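Local coordinates for protein NUDIX hydrolase (Nitrosomonas europaea, PDB 2B0V) that probably hydrolyses nucleoside di- and triphosphates, and possibly thiamine diphosphate, as a magnesium-dependent monomeric enzyme of the NudJ subfamily, at residues R141-L144 / D145-Q148. Sequence-based numbering, arbitrary orientation.
With NA (sodium ion), chain C.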
loop_
_atom_site.group_PDB
_atom_site.type_symbol
_atom_site.label_atom_id
_atom_site.label_comp_id
_atom_site.label_asym_id
_atom_site.label_seq_id
_atom_site.Cartn_x
_atom_site.Cartn_y
_atom_site.Cartn_z
ATOM N N ARG A 141 2.742 11.396 -10.613
ATOM C CA ARG A 141 4.032 11.119 -10.026
ATOM C C ARG A 141 4.501 12.418 -9.417
ATOM O O ARG A 141 4.635 13.405 -10.135
ATOM C CB ARG A 141 5.069 10.690 -11.084
ATOM C CG ARG A 141 4.672 9.641 -12.117
ATOM C CD ARG A 141 4.872 8.246 -11.578
ATOM N NE ARG A 141 4.620 7.254 -12.620
ATOM C CZ ARG A 141 3.406 6.823 -12.951
ATOM N NH1 ARG A 141 2.345 7.280 -12.291
ATOM N NH2 ARG A 141 3.262 5.919 -13.927
ATOM N N TYR A 142 4.793 12.414 -8.115
ATOM C CA TYR A 142 5.260 13.632 -7.438
ATOM C C TYR A 142 6.532 13.300 -6.667
ATOM O O TYR A 142 6.731 12.134 -6.273
ATOM C CB TYR A 142 4.177 14.114 -6.488
ATOM C CG TYR A 142 2.845 14.295 -7.192
ATOM C CD1 TYR A 142 2.598 15.437 -7.981
ATOM C CD2 TYR A 142 1.824 13.334 -7.061
ATOM C CE1 TYR A 142 1.371 15.617 -8.623
ATOM C CE2 TYR A 142 0.563 13.512 -7.700
ATOM C CZ TYR A 142 0.367 14.671 -8.477
ATOM O OH TYR A 142 -0.834 14.887 -9.109
ATOM N N PRO A 143 7.436 14.288 -6.503
ATOM C CA PRO A 143 8.737 14.016 -5.882
ATOM C C PRO A 143 8.623 13.589 -4.437
ATOM O O PRO A 143 7.792 14.140 -3.699
ATOM C CB PRO A 143 9.473 15.367 -5.990
ATOM C CG PRO A 143 8.784 16.076 -7.126
ATOM C CD PRO A 143 7.333 15.689 -6.984
ATOM N N LEU A 144 9.453 12.635 -4.040
ATOM C CA LEU A 144 9.466 12.200 -2.617
ATOM C C LEU A 144 9.771 13.355 -1.654
ATOM O O LEU A 144 9.300 13.365 -0.492
ATOM C CB LEU A 144 10.515 11.126 -2.389
ATOM C CG LEU A 144 10.205 9.853 -3.190
ATOM C CD1 LEU A 144 11.408 8.916 -3.103
ATOM C CD2 LEU A 144 8.906 9.164 -2.683
ATOM N N ASP A 145 10.557 14.303 -2.138
ATOM C CA ASP A 145 11.011 15.381 -1.253
ATOM C C ASP A 145 9.974 16.485 -0.994
ATOM O O ASP A 145 10.280 17.502 -0.341
ATOM C CB ASP A 145 12.425 15.858 -1.633
ATOM C CG ASP A 145 12.443 16.753 -2.810
ATOM O OD1 ASP A 145 11.444 16.820 -3.546
ATOM O OD2 ASP A 145 13.492 17.435 -2.992
ATOM N N ILE A 146 8.736 16.268 -1.464
ATOM C CA ILE A 146 7.600 16.997 -0.911
ATOM C C ILE A 146 7.568 16.833 0.620
ATOM O O ILE A 146 7.219 17.792 1.365
ATOM C CB ILE A 146 6.267 16.497 -1.510
ATOM C CG1 ILE A 146 6.142 17.023 -2.925
ATOM C CG2 ILE A 146 5.113 17.084 -0.709
ATOM C CD1 ILE A 146 5.006 16.430 -3.753
ATOM N N LEU A 147 7.946 15.638 1.073
ATOM C CA LEU A 147 7.889 15.283 2.492
ATOM C C LEU A 147 9.204 15.647 3.128
ATOM O O LEU A 147 10.253 15.319 2.557
ATOM C CB LEU A 147 7.688 13.770 2.619
ATOM C CG LEU A 147 6.247 13.276 2.525
ATOM C CD1 LEU A 147 6.247 11.761 2.281
ATOM C CD2 LEU A 147 5.549 13.641 3.826
ATOM N N GLN A 148 9.155 16.310 4.280
ATOM C CA GLN A 148 10.387 16.605 5.039
ATOM C C GLN A 148 10.226 15.999 6.404
ATOM O O GLN A 148 9.334 16.432 7.145
ATOM C CB GLN A 148 10.612 18.112 5.177
ATOM C CG GLN A 148 11.926 18.379 5.984
ATOM C CD GLN A 148 13.154 17.869 5.265
ATOM O OE1 GLN A 148 13.483 18.336 4.172
ATOM N NE2 GLN A 148 13.832 16.872 5.851
HETATM NA NA NA C . 14.424 17.291 2.290
HETATM O O HOH W 1 11.475 12.762 1.472
HETATM O O HOH W 2 12.477 18.241 1.087
HETATM O O HOH W 3 12.931 15.224 2.345
HETATM O O HOH W 4 15.913 16.001 3.889
HETATM O O HOH W 5 15.506 16.454 0.386
#
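The CD1 methyl of Ile146 stands above one face of the Pro143 ring, off centre, just beyond the CD corner, 4.1 Å from Pro143 CD. At the CB edge, on the same side of the ring, the Asp145 carboxylate approaches with OD1 3.5 Å from Pro143 CB; Asp145 CG lies between its backbone N and carbonyl carbon (chi1 78°), swinging the carboxylate toward the proline. Ile146 CD1 also meets Tyr142 CB at 3.7 Å, while the phenol ring leads away.

Two i to i+3 backbone bonds make the turn 3-10: Ile146 N to Pro143 O (3.2 Å) and Leu147 N to Leu144 O (3.1 Å). The first donor stands above its carbonyl plane, the second is tilted from it by 33°. This turn follows the weakly bonded strand 142-143, whose Tyr142 bonds through its backbone to Leu69 of antiparallel strand 62-77, and directs Leu144 onto Ile49 of the Nudix-box helix 48-60 and Phe89 of strand 82-96; one conformer of Leu147 reaches the same two elements. A water bridges Leu144 O and Leu147 O, 3.0 Å from each. Beyond, Gln148 OE1 and four waters bind a sodium ion, two waters donating to Asp145 O and Leu147 O.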